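Local coordinates for protein transcriptional regulator (Pseudomonas aeruginosa, PDB 3E7Q) that probably acts as a TetR-family transcriptional regulator, most likely a repressor that binds cis-regulatory DNA through an N-terminal helix-turn-helix domain, at residues E21-C26 with D59-E64; L76-I81 with R138-G143; A98-E103 with Q188-C193; G118-G121 with A125-R128; R146-A149 with G153-D156. One frame throughout, in Å; residues are numbered along the deposited sequence.

Interaction 1 of 5, residues E21-C26 with D59-E64; sequences EATLAC and DALVAE
T23 lays its methyl group CG2 over one face of the flat peptide group that joins L61 to V62, while a water approaches the carbonyl end of that peptide. No aromatic ring or charged plane is involved, and the peptide itself is the flat surface. The site lies in the helical N-terminal domain of the TetR family, where helix 12-34 packs on the start of helix 58-82, the long helix that runs on into the regulatory domain. Here T23 shows how one small branched residue can serve two purposes. Its CG2, anti to the backbone N (chi1 of OG1 -55°), is placed against the other helix, 3.7 Å from L61 O and 4.0 Å from V62 CA. The same methyl also meets V62 CG2 at 4.0 Å, methyl against methyl. The hydroxyl lies on the other branch, beside L61 CB, and is bonded to L19 O one turn earlier on its own helix. Helix 37-44, part of the predicted helix-turn-helix, closes over this spot, with I40 touching both T23 and L61. F116 of helix 110-120 covers V62 from the regulatory domain. The contact is buried, and the two helices are bridged through a polar link within the packed seam. One water donates both its hydrogens, reaching T23 OG1 at 2.7 Å and L61 O at 2.6 Å; seen at that carbonyl oxygen, the C=O...water angle is about 121°.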
loop_
_atom_site.group_PDB
_atom_site.type_symbol
_atom_site.label_atom_id
_atom_site.label_comp_id
_atom_site.label_asym_id
_atom_site.label_seq_id
_atom_site.Cartn_x
_atom_site.Cartn_y
_atom_site.Cartn_z
ATOM N N GLU B 21 19.757 -3.063 10.464
ATOM C CA GLU B 21 19.434 -4.429 9.983
ATOM C C GLU B 21 18.754 -5.335 11.077
ATOM O O GLU B 21 17.863 -6.123 10.755
ATOM C CB GLU B 21 20.702 -5.110 9.383
ATOM C CG GLU B 21 20.478 -6.527 8.749
ATOM C CD GLU B 21 21.776 -7.246 8.230
ATOM O OE1 GLU B 21 22.559 -7.799 9.053
ATOM O OE2 GLU B 21 21.983 -7.299 6.974
ATOM N N ALA B 22 19.166 -5.227 12.347
ATOM C CA ALA B 22 18.460 -5.948 13.440
ATOM C C ALA B 22 17.000 -5.445 13.648
ATOM O O ALA B 22 16.058 -6.251 13.884
ATOM C CB ALA B 22 19.252 -5.875 14.749
ATOM N N THR B 23 16.827 -4.121 13.557
ATOM C CA THR B 23 15.520 -3.472 13.634
ATOM C C THR B 23 14.624 -3.968 12.499
ATOM O O THR B 23 13.451 -4.341 12.752
ATOM C CB THR B 23 15.680 -1.925 13.608
ATOM O OG1 THR B 23 16.570 -1.548 14.656
ATOM C CG2 THR B 23 14.373 -1.180 13.781
ATOM N N LEU B 24 15.159 -3.997 11.253
ATOM C CA LEU B 24 14.343 -4.483 10.135
ATOM C C LEU B 24 13.903 -5.964 10.280
ATOM O O LEU B 24 12.798 -6.327 9.852
ATOM C CB LEU B 24 15.039 -4.261 8.796
ATOM C CG LEU B 24 15.335 -2.794 8.416
ATOM C CD1 LEU B 24 16.385 -2.804 7.325
ATOM C CD2 LEU B 24 14.028 -2.045 8.046
ATOM N N ALA B 25 14.761 -6.784 10.880
ATOM C CA ALA B 25 14.533 -8.234 11.069
ATOM C C ALA B 25 13.546 -8.447 12.155
ATOM O O ALA B 25 12.641 -9.269 12.037
ATOM C CB ALA B 25 15.892 -9.021 11.407
ATOM N N CYS B 26 13.709 -7.690 13.226
ATOM C CA CYS B 26 12.695 -7.673 14.268
ATOM C C CYS B 26 11.299 -7.215 13.811
ATOM O O CYS B 26 10.290 -7.801 14.256
ATOM C CB CYS B 26 13.161 -6.827 15.423
ATOM S SG CYS B 26 11.945 -6.741 16.687
ATOM N N ASP B 59 10.955 3.623 19.235
ATOM C CA ASP B 59 10.531 4.587 18.214
ATOM C C ASP B 59 11.727 5.140 17.422
ATOM O O ASP B 59 11.688 5.190 16.222
ATOM C CB ASP B 59 9.692 5.721 18.821
ATOM C CG ASP B 59 8.401 5.239 19.413
ATOM O OD1 ASP B 59 8.006 4.035 19.201
ATOM O OD2 ASP B 59 7.755 6.082 20.119
ATOM N N ALA B 60 12.776 5.538 18.134
ATOM C CA ALA B 60 13.967 6.103 17.551
ATOM C C ALA B 60 14.765 5.113 16.682
ATOM O O ALA B 60 15.354 5.497 15.688
ATOM C CB ALA B 60 14.830 6.608 18.634
ATOM N N LEU B 61 14.792 3.840 17.063
ATOM C CA LEU B 61 15.447 2.809 16.255
ATOM C C LEU B 61 14.668 2.564 14.981
ATOM O O LEU B 61 15.246 2.373 13.932
ATOM C CB LEU B 61 15.621 1.489 17.048
ATOM C CG LEU B 61 16.730 1.526 18.088
ATOM C CD1 LEU B 61 16.575 0.397 19.160
ATOM C CD2 LEU B 61 18.109 1.475 17.404
ATOM N N VAL B 62 13.355 2.588 15.066
ATOM C CA VAL B 62 12.503 2.319 13.885
ATOM C C VAL B 62 12.570 3.509 12.895
ATOM O O VAL B 62 12.791 3.282 11.694
ATOM C CB VAL B 62 11.060 1.963 14.290
ATOM C CG1 VAL B 62 10.138 1.975 13.109
ATOM C CG2 VAL B 62 10.993 0.580 15.025
ATOM N N ALA B 63 12.460 4.746 13.408
ATOM C CA ALA B 63 12.707 5.951 12.610
ATOM C C ALA B 63 14.079 5.927 11.936
ATOM O O ALA B 63 14.193 6.246 10.748
ATOM C CB ALA B 63 12.559 7.225 13.459
ATOM N N GLU B 64 15.119 5.519 12.645
ATOM C CA GLU B 64 16.432 5.384 11.984
ATOM C C GLU B 64 16.450 4.354 10.844
ATOM O O GLU B 64 17.030 4.606 9.769
ATOM C CB GLU B 64 17.537 5.007 12.955
ATOM C CG GLU B 64 18.381 6.147 13.546
ATOM C CD GLU B 64 19.055 7.071 12.507
ATOM O OE1 GLU B 64 20.239 6.831 12.102
ATOM O OE2 GLU B 64 18.405 8.082 12.155
HETATM O O HOH W 1 17.366 0.890 13.828
#

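Interaction 2 of 5, residues L76-I81 with R138-G143; sequences LLRGAI and RALLVG
L140 is the residue of 138-143 that carries this contact, set against L77, R78 and I81 on the neighbouring helix. At the start of the segment, R138 turns to helix 159-179, where it packs on I164 and S167, and leaves the facing side to what follows. Two residues on, L140 directs its side chain at helix 58-82; both its methyls meet R78 CG, and CD2 also reaches L77 CB. CD1 lies 3.6 Å from R78 CG and 3.9 Å from R78 NE, against the straight aliphatic run of the arginine. CD2 rests 4.0 Å from R78 CG and 4.3 Å from L77 CB. The branch point CG is met by I81 CD1 at 3.9 Å, the two side chains sliding past each other in opposite directions. L140 thus lies against L77 and I81, one turn apart, with R78 beside it. Its chi1 of -145° falls away from the usual staggered values, which suggests some torsional strain. R78, extended from CG to NE, carries its guanidinium beyond the leucine toward E136, a long and weak ion pair. Further along, L141 packs on S167 and V142 on A163, both of helix 159-179, so that helix 124-152 is held between two neighbours. The two short helical segments run nearly parallel, at 13° with axes 11.2 Å apart, a spacing that single large side chains bridge. This is helix-to-helix packing, partly buried, in the all-helical regulatory domain characteristic of TetR-family proteins, into which helix 58-82 extends from the DNA-binding domain.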
loop_
_atom_site.group_PDB
_atom_site.type_symbol
_atom_site.label_atom_id
_atom_site.label_comp_id
_atom_site.label_asym_id
_atom_site.label_seq_id
_atom_site.Cartn_x
_atom_site.Cartn_y
_atom_site.Cartn_z
ATOM N N LEU B 76 18.961 5.546 -5.194
ATOM C CA LEU B 76 18.940 4.739 -6.382
ATOM C C LEU B 76 18.063 5.428 -7.429
ATOM O O LEU B 76 18.405 5.426 -8.590
ATOM C CB LEU B 76 18.435 3.332 -6.078
ATOM C CG LEU B 76 19.359 2.435 -5.271
ATOM C CD1 LEU B 76 18.654 1.089 -5.119
ATOM C CD2 LEU B 76 20.783 2.296 -5.905
ATOM N N LEU B 77 16.928 5.994 -6.999
ATOM C CA LEU B 77 16.007 6.657 -7.932
ATOM C C LEU B 77 16.597 7.967 -8.520
ATOM O O LEU B 77 16.406 8.238 -9.700
ATOM C CB LEU B 77 14.648 6.887 -7.291
ATOM C CG LEU B 77 13.874 5.569 -7.045
ATOM C CD1 LEU B 77 12.556 5.802 -6.307
ATOM C CD2 LEU B 77 13.666 4.767 -8.344
ATOM N N ARG B 78 17.313 8.747 -7.702
ATOM C CA ARG B 78 18.026 9.924 -8.187
ATOM C C ARG B 78 19.088 9.534 -9.154
ATOM O O ARG B 78 19.286 10.231 -10.141
ATOM C CB ARG B 78 18.698 10.732 -7.077
ATOM C CG ARG B 78 17.714 11.620 -6.333
ATOM C CD ARG B 78 18.343 12.426 -5.144
ATOM N NE ARG B 78 17.270 13.210 -4.517
ATOM C CZ ARG B 78 16.854 13.106 -3.254
ATOM N NH1 ARG B 78 17.467 12.292 -2.381
ATOM N NH2 ARG B 78 15.817 13.848 -2.858
ATOM N N GLY B 79 19.791 8.444 -8.840
ATOM C CA GLY B 79 20.871 7.939 -9.685
ATOM C C GLY B 79 20.365 7.640 -11.086
ATOM O O GLY B 79 21.014 7.995 -12.074
ATOM N N ALA B 80 19.203 6.978 -11.153
ATOM C CA ALA B 80 18.640 6.532 -12.410
ATOM C C ALA B 80 18.228 7.750 -13.273
ATOM O O ALA B 80 18.538 7.774 -14.470
ATOM C CB ALA B 80 17.500 5.577 -12.170
ATOM N N ILE B 81 17.617 8.776 -12.663
ATOM C CA ILE B 81 17.369 10.071 -13.349
ATOM C C ILE B 81 18.654 10.848 -13.798
ATOM O O ILE B 81 18.730 11.331 -14.944
ATOM C CB ILE B 81 16.421 10.961 -12.526
ATOM C CG1 ILE B 81 15.016 10.346 -12.523
ATOM C CG2 ILE B 81 16.371 12.386 -13.068
ATOM C CD1 ILE B 81 14.062 11.072 -11.630
ATOM N N ARG B 138 8.131 12.686 -4.375
ATOM C CA ARG B 138 7.290 13.532 -5.263
ATOM C C ARG B 138 8.034 14.732 -5.890
ATOM O O ARG B 138 7.755 15.060 -7.028
ATOM C CB ARG B 138 6.012 14.016 -4.541
ATOM C CG ARG B 138 4.961 12.929 -4.365
ATOM C CD ARG B 138 3.709 13.447 -3.721
ATOM N NE ARG B 138 3.988 13.879 -2.336
ATOM C CZ ARG B 138 3.705 15.071 -1.825
ATOM N NH1 ARG B 138 3.082 15.998 -2.518
ATOM N NH2 ARG B 138 4.039 15.335 -0.591
ATOM N N ALA B 139 8.886 15.427 -5.134
ATOM C CA ALA B 139 9.661 16.570 -5.645
ATOM C C ALA B 139 10.490 16.089 -6.839
ATOM O O ALA B 139 10.575 16.794 -7.840
ATOM C CB ALA B 139 10.594 17.179 -4.563
ATOM N N LEU B 140 11.086 14.891 -6.741
ATOM C CA LEU B 140 11.865 14.336 -7.869
ATOM C C LEU B 140 11.020 14.175 -9.122
ATOM O O LEU B 140 11.475 14.466 -10.252
ATOM C CB LEU B 140 12.372 12.964 -7.508
ATOM C CG LEU B 140 13.711 12.446 -7.967
ATOM C CD1 LEU B 140 14.862 13.417 -7.547
ATOM C CD2 LEU B 140 13.883 11.106 -7.315
ATOM N N LEU B 141 9.815 13.644 -8.925
ATOM C CA LEU B 141 8.891 13.416 -10.022
ATOM C C LEU B 141 8.278 14.727 -10.514
ATOM O O LEU B 141 8.039 14.849 -11.703
ATOM C CB LEU B 141 7.809 12.382 -9.666
ATOM C CG LEU B 141 8.236 10.921 -9.588
ATOM C CD1 LEU B 141 7.176 10.109 -8.884
ATOM C CD2 LEU B 141 8.540 10.371 -11.020
ATOM N N VAL B 142 8.086 15.723 -9.648
ATOM C CA VAL B 142 7.584 17.001 -10.151
ATOM C C VAL B 142 8.574 17.704 -11.051
ATOM O O VAL B 142 8.138 18.328 -12.001
ATOM C CB VAL B 142 6.924 18.051 -9.137
ATOM C CG1 VAL B 142 6.483 17.478 -7.815
ATOM C CG2 VAL B 142 7.719 19.413 -9.057
ATOM N N GLY B 143 9.882 17.606 -10.752
ATOM C CA GLY B 143 10.923 18.238 -11.574
ATOM C C GLY B 143 10.940 17.691 -12.986
ATOM O O GLY B 143 11.107 18.439 -13.965
#

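Interaction 3 of 5, residues A98-E103 with Q188-C193; sequences ASFSAE and QGVQIC
The carbonyl oxygen of A98 is gripped twice by S101, in the turn that presents F100 to G189 and V190. S101 OG donates to A98 O at 2.6 Å, and S101 N donates to A98 O at 3.3 Å. The hydroxyl comes in at a C=O...donor angle of 133°, tilted 22° from the carbonyl plane. The pair closes the turn in which F100 leaves helical geometry behind helix 88-99, and the ring swings across to helix 186-204. There G189 serves as a flat place for the ring: its CA sits 3.9 Å from the ring centroid, 16° off the normal, a CH-pi contact over the face. V190 N lies over the same face nearer the rim, and V190 CG2 touches F100 CB at 4.1 Å. Glycine is what lets the ring come so close to the helix backbone. In the TetR-type regulatory domain these helices form part of the all-helical core, and helix 186-204 also faces the second subunit, where Q191 NE2 bonds to R207 O of that subunit. L170 and L173 of helix 159-179 pack on F100 as well. C193 SG approaches the ring obliquely, 5.2 Å from its centroid and 4.0 Å from CE2.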
loop_
_atom_site.group_PDB
_atom_site.type_symbol
_atom_site.label_atom_id
_atom_site.label_comp_id
_atom_site.label_asym_id
_atom_site.label_seq_id
_atom_site.Cartn_x
_atom_site.Cartn_y
_atom_site.Cartn_z
ATOM N N ALA B 98 14.407 1.525 -12.913
ATOM C CA ALA B 98 14.934 1.363 -11.545
ATOM C C ALA B 98 13.856 0.866 -10.577
ATOM O O ALA B 98 14.119 -0.022 -9.722
ATOM C CB ALA B 98 15.591 2.607 -11.025
ATOM N N SER B 99 12.647 1.397 -10.740
ATOM C CA SER B 99 11.510 1.071 -9.848
ATOM C C SER B 99 11.089 -0.396 -9.853
ATOM O O SER B 99 10.572 -0.877 -8.862
ATOM C CB SER B 99 10.265 1.893 -10.222
ATOM O OG SER B 99 10.408 3.270 -9.907
ATOM N N PHE B 100 11.291 -1.086 -10.966
ATOM C CA PHE B 100 10.853 -2.459 -11.144
ATOM C C PHE B 100 12.055 -3.412 -11.315
ATOM O O PHE B 100 11.901 -4.573 -11.656
ATOM C CB PHE B 100 9.868 -2.528 -12.326
ATOM C CG PHE B 100 8.528 -1.903 -12.007
ATOM C CD1 PHE B 100 7.568 -2.616 -11.361
ATOM C CD2 PHE B 100 8.242 -0.568 -12.345
ATOM C CE1 PHE B 100 6.323 -2.006 -11.027
ATOM C CE2 PHE B 100 7.045 0.012 -12.019
ATOM C CZ PHE B 100 6.094 -0.710 -11.380
ATOM N N SER B 101 13.249 -2.904 -11.020
ATOM C CA SER B 101 14.461 -3.690 -10.942
ATOM C C SER B 101 14.404 -4.476 -9.650
ATOM O O SER B 101 13.649 -4.122 -8.743
ATOM C CB SER B 101 15.686 -2.759 -10.931
ATOM O OG SER B 101 15.745 -2.046 -9.696
ATOM N N ALA B 102 15.178 -5.550 -9.588
ATOM C CA ALA B 102 15.267 -6.443 -8.426
ATOM C C ALA B 102 15.641 -5.719 -7.120
ATOM O O ALA B 102 15.198 -6.081 -6.053
ATOM C CB ALA B 102 16.280 -7.531 -8.730
ATOM N N GLU B 103 16.439 -4.668 -7.220
ATOM C CA GLU B 103 16.849 -3.864 -6.065
ATOM C C GLU B 103 15.626 -3.210 -5.369
ATOM O O GLU B 103 15.330 -3.493 -4.196
ATOM C CB GLU B 103 17.884 -2.827 -6.513
ATOM C CG GLU B 103 19.256 -3.426 -6.979
ATOM C CD GLU B 103 19.231 -4.120 -8.378
ATOM O OE1 GLU B 103 18.453 -3.678 -9.250
ATOM O OE2 GLU B 103 19.990 -5.121 -8.603
ATOM N N GLN B 188 5.810 -5.484 -17.489
ATOM C CA GLN B 188 4.488 -4.936 -17.491
ATOM C C GLN B 188 4.292 -3.705 -16.597
ATOM O O GLN B 188 3.557 -2.838 -16.950
ATOM C CB GLN B 188 3.481 -6.025 -17.140
ATOM C CG GLN B 188 3.249 -6.953 -18.334
ATOM C CD GLN B 188 2.267 -8.063 -18.016
ATOM O OE1 GLN B 188 2.232 -8.553 -16.891
ATOM N NE2 GLN B 188 1.462 -8.461 -18.993
ATOM N N GLY B 189 4.960 -3.641 -15.452
ATOM C CA GLY B 189 4.882 -2.485 -14.556
ATOM C C GLY B 189 5.457 -1.240 -15.215
ATOM O O GLY B 189 4.820 -0.161 -15.202
ATOM N N VAL B 190 6.631 -1.401 -15.823
ATOM C CA VAL B 190 7.212 -0.339 -16.695
ATOM C C VAL B 190 6.206 0.064 -17.784
ATOM O O VAL B 190 5.871 1.244 -17.929
ATOM C CB VAL B 190 8.569 -0.743 -17.329
ATOM C CG1 VAL B 190 9.159 0.432 -18.102
ATOM C CG2 VAL B 190 9.531 -1.232 -16.244
ATOM N N GLN B 191 5.688 -0.922 -18.494
ATOM C CA GLN B 191 4.703 -0.690 -19.545
ATOM C C GLN B 191 3.507 0.109 -19.057
ATOM O O GLN B 191 3.050 1.024 -19.733
ATOM C CB GLN B 191 4.246 -2.044 -20.147
ATOM C CG GLN B 191 3.137 -1.938 -21.190
ATOM C CD GLN B 191 2.562 -3.287 -21.631
ATOM O OE1 GLN B 191 3.000 -4.344 -21.213
ATOM N NE2 GLN B 191 1.574 -3.229 -22.504
ATOM N N ILE B 192 2.966 -0.255 -17.901
ATOM C CA ILE B 192 1.847 0.504 -17.292
ATOM C C ILE B 192 2.240 1.967 -17.018
ATOM O O ILE B 192 1.455 2.925 -17.248
ATOM C CB ILE B 192 1.350 -0.217 -16.010
ATOM C CG1 ILE B 192 0.594 -1.514 -16.393
ATOM C CG2 ILE B 192 0.510 0.707 -15.125
ATOM C CD1 ILE B 192 0.227 -2.435 -15.160
ATOM N N CYS B 193 3.480 2.163 -16.586
ATOM C CA CYS B 193 3.936 3.512 -16.256
ATOM C C CYS B 193 4.172 4.347 -17.462
ATOM O O CYS B 193 3.775 5.508 -17.482
ATOM C CB CYS B 193 5.177 3.481 -15.380
ATOM S SG CYS B 193 4.820 2.795 -13.743
#

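Interaction 4 of 5, residues G118-G121 with A125-R128; sequences GAVG and AIGR
I126 points its side chain at A119 and V120, and its two branches part to meet them. With CG1 beside the backbone N (chi1 -61°) and chi2 extended, CD1 is carried out to A119 CB, only 3.4 Å away and tighter than usual van der Waals contact. The other branch, CG2, stands anti to N and fits between A119 CB at 3.9 Å and V120 CG2 at 3.8 Å. The isoleucine therefore straddles A119, with one branch tip and one methyl against the same small CB. V120 comes at I126 at a slant, its CG2 lying against the isoleucine methyl, while its CG1 reaches past to G127 CA at 4.0 Å. G127 is the close-packed point of the backbones, its CA 3.8 Å from V120 O and 4.3 Å from V120 CA. With no side chain on G127, the V120 carbonyl can lie close against its CA. On the far side of its helix, R128 folds back: its guanidinium covers A125 CA by one face, and NH1 forms a salt bridge with E124. The contact is a worked case of a helix-loop-helix corner, where helix 110-120 turns through a short loop into helix 124-152. Around it, F32 of helix 12-34 packs on A119 and I126, Y66 of helix 58-82 on V120 and I126, and V62 on I126, so the corner leans on the DNA-binding domain. V120 also meets L179 of the second subunit.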
loop_
_atom_site.group_PDB
_atom_site.type_symbol
_atom_site.label_atom_id
_atom_site.label_comp_id
_atom_site.label_asym_id
_atom_site.label_seq_id
_atom_site.Cartn_x
_atom_site.Cartn_y
_atom_site.Cartn_z
ATOM N N GLY B 118 2.367 1.335 9.544
ATOM C CA GLY B 118 1.485 1.177 10.695
ATOM C C GLY B 118 1.903 2.075 11.844
ATOM O O GLY B 118 1.066 2.526 12.606
ATOM N N ALA B 119 3.199 2.313 11.980
ATOM C CA ALA B 119 3.727 3.215 12.979
ATOM C C ALA B 119 3.474 4.706 12.628
ATOM O O ALA B 119 3.627 5.544 13.497
ATOM C CB ALA B 119 5.185 2.956 13.161
ATOM N N VAL B 120 3.156 5.025 11.359
ATOM C CA VAL B 120 3.038 6.391 10.906
ATOM C C VAL B 120 1.902 7.118 11.657
ATOM O O VAL B 120 2.085 8.249 12.124
ATOM C CB VAL B 120 2.921 6.517 9.354
ATOM C CG1 VAL B 120 2.261 7.820 8.957
ATOM C CG2 VAL B 120 4.258 6.407 8.715
ATOM N N GLY B 121 0.786 6.434 11.875
ATOM C CA GLY B 121 -0.398 7.107 12.425
ATOM C C GLY B 121 -0.383 7.406 13.925
ATOM O O GLY B 121 -1.047 8.376 14.407
ATOM N N ALA B 125 7.078 11.009 15.194
ATOM C CA ALA B 125 8.420 10.954 14.634
ATOM C C ALA B 125 8.495 10.106 13.371
ATOM O O ALA B 125 9.150 10.497 12.398
ATOM C CB ALA B 125 9.474 10.447 15.729
ATOM N N ILE B 126 7.802 8.972 13.369
ATOM C CA ILE B 126 7.714 8.114 12.187
ATOM C C ILE B 126 6.858 8.753 11.085
ATOM O O ILE B 126 7.210 8.685 9.881
ATOM C CB ILE B 126 7.211 6.692 12.573
ATOM C CG1 ILE B 126 8.253 6.101 13.565
ATOM C CG2 ILE B 126 6.966 5.876 11.319
ATOM C CD1 ILE B 126 7.939 4.684 14.141
ATOM N N GLY B 127 5.768 9.403 11.530
ATOM C CA GLY B 127 4.946 10.252 10.707
ATOM C C GLY B 127 5.729 11.291 9.968
ATOM O O GLY B 127 5.496 11.511 8.784
ATOM N N ARG B 128 6.677 11.918 10.660
ATOM C CA ARG B 128 7.446 12.957 10.059
ATOM C C ARG B 128 8.499 12.391 9.083
ATOM O O ARG B 128 8.846 13.061 8.108
ATOM C CB ARG B 128 8.105 13.836 11.114
ATOM C CG ARG B 128 7.155 14.538 12.097
ATOM C CD ARG B 128 7.930 15.611 12.954
ATOM N NE ARG B 128 9.049 15.065 13.767
ATOM C CZ ARG B 128 9.002 14.662 15.059
ATOM N NH1 ARG B 128 7.873 14.689 15.786
ATOM N NH2 ARG B 128 10.116 14.186 15.648
#

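Interaction 5 of 5, residues R146-A149 with G153-D156; sequences RQLA and GWAD
W154 covers A149 with its indole, and most of the contact is apolar. A149 CA stands 3.4 Å above the plane of the ring, toward its rim, and lies 3.5 Å from CE3. A149 CB touches the same CE3 at 3.7 Å, so CA lies over the ring near its CE3 rim, while CB sits just outside that edge. L148 meets the far corner of that ring: its CG and CD2 both lie 3.8 Å from W154 CH2. The leucine's CG is anti to its backbone N (chi1 -163°), which turns the isobutyl group to that end of the indole. Structurally this is the C-terminal end of helix 124-152 and the loop that leads on to helix 159-179, part of the all-helical TetR regulatory domain. A polar interaction joins the same residues. W154 N donates to A149 O at 2.7 Å with an N-H...acceptor angle of 154°; the place of that oxygen is less sure because it lies too close to G153, so the distance deserves caution. The peptide bond before G153 is modelled as cis, at a place where the close A149 O makes the local geometry less certain. Ring contacts extend the site beyond the segments: W154 stacks with H205 and meets F157 edge-to-face, and L200 and E201 of helix 186-204 pack on it. L148 also touches V197 of that helix and L92 of helix 88-99.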
loop_
_atom_site.group_PDB
_atom_site.type_symbol
_atom_site.label_atom_id
_atom_site.label_comp_id
_atom_site.label_asym_id
_atom_site.label_seq_id
_atom_site.Cartn_x
_atom_site.Cartn_y
_atom_site.Cartn_z
ATOM N N ARG B 146 7.631 18.593 -14.882
ATOM C CA ARG B 146 7.777 19.961 -15.349
ATOM C C ARG B 146 8.610 20.103 -16.569
ATOM O O ARG B 146 8.271 20.893 -17.424
ATOM C CB ARG B 146 8.407 20.827 -14.305
ATOM C CG ARG B 146 7.418 21.096 -13.233
ATOM C CD ARG B 146 7.846 22.208 -12.359
ATOM N NE ARG B 146 6.726 22.469 -11.504
ATOM C CZ ARG B 146 6.829 22.842 -10.251
ATOM N NH1 ARG B 146 8.034 22.999 -9.714
ATOM N NH2 ARG B 146 5.714 23.011 -9.540
ATOM N N GLN B 147 9.715 19.381 -16.625
ATOM C CA GLN B 147 10.504 19.269 -17.870
ATOM C C GLN B 147 9.627 18.760 -19.007
ATOM O O GLN B 147 9.563 19.367 -20.054
ATOM C CB GLN B 147 11.680 18.314 -17.625
ATOM C CG GLN B 147 12.814 18.534 -18.522
ATOM C CD GLN B 147 13.870 17.438 -18.477
ATOM O OE1 GLN B 147 13.846 16.550 -17.642
ATOM N NE2 GLN B 147 14.800 17.525 -19.375
ATOM N N LEU B 148 8.903 17.678 -18.755
ATOM C CA LEU B 148 7.926 17.147 -19.698
ATOM C C LEU B 148 6.924 18.161 -20.211
ATOM O O LEU B 148 6.691 18.238 -21.430
ATOM C CB LEU B 148 7.163 15.948 -19.146
ATOM C CG LEU B 148 6.397 15.032 -20.119
ATOM C CD1 LEU B 148 7.335 14.358 -21.133
ATOM C CD2 LEU B 148 5.663 13.958 -19.314
ATOM N N ALA B 149 6.348 18.904 -19.284
ATOM C CA ALA B 149 5.397 19.955 -19.582
ATOM C C ALA B 149 5.991 21.085 -20.449
ATOM O O ALA B 149 5.338 21.564 -21.394
ATOM C CB ALA B 149 4.831 20.521 -18.260
ATOM N N GLY B 153 4.398 22.327 -24.882
ATOM C CA GLY B 153 4.673 23.047 -23.735
ATOM C C GLY B 153 3.249 23.306 -23.232
ATOM O O GLY B 153 2.489 24.065 -23.821
ATOM N N TRP B 154 2.925 22.639 -22.125
ATOM C CA TRP B 154 1.601 22.651 -21.513
ATOM C C TRP B 154 1.427 23.923 -20.706
ATOM O O TRP B 154 2.254 24.266 -19.882
ATOM C CB TRP B 154 1.448 21.397 -20.668
ATOM C CG TRP B 154 1.768 20.110 -21.484
ATOM C CD1 TRP B 154 1.707 19.968 -22.822
ATOM C CD2 TRP B 154 2.099 18.823 -20.967
ATOM N NE1 TRP B 154 2.009 18.686 -23.198
ATOM C CE2 TRP B 154 2.282 17.963 -22.072
ATOM C CE3 TRP B 154 2.286 18.310 -19.675
ATOM C CZ2 TRP B 154 2.649 16.639 -21.925
ATOM C CZ3 TRP B 154 2.643 16.970 -19.534
ATOM C CH2 TRP B 154 2.816 16.158 -20.642
ATOM N N ALA B 155 0.350 24.639 -20.989
ATOM C CA ALA B 155 0.096 25.980 -20.447
ATOM C C ALA B 155 -0.002 26.041 -18.906
ATOM O O ALA B 155 0.783 26.787 -18.247
ATOM C CB ALA B 155 -1.199 26.600 -21.120
ATOM N N ASP B 156 -0.944 25.347 -18.297
ATOM C CA ASP B 156 -0.888 25.313 -16.805
ATOM C C ASP B 156 -1.113 23.934 -16.281
ATOM O O ASP B 156 -2.222 23.511 -16.017
ATOM C CB ASP B 156 -1.854 26.225 -16.094
ATOM C CG ASP B 156 -3.195 26.216 -16.712
ATOM O OD1 ASP B 156 -3.293 26.713 -17.867
ATOM O OD2 ASP B 156 -4.146 25.768 -16.023
#

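How the interactions relate
From the N terminus, interaction 1 closes first, tying helix 12-34 to the start of helix 58-82 across the predicted helix-turn-helix. Interaction 2 opens later on that same helix and interaction 3 on the next, and the two cross: the loop of 2 ends within helix 124-152, that of 3 within helix 186-204. They touch through A80 and A98, and through L77 and S99. Interaction 4, a local helix-helix corner, falls inside both of these loops; interaction 5, another local closure, follows 2 but remains inside 3. Interactions 1 and 4 meet directly at V62 CG1 and I126 CD1, 3.6 Å apart, joining DNA-binding and regulatory domains.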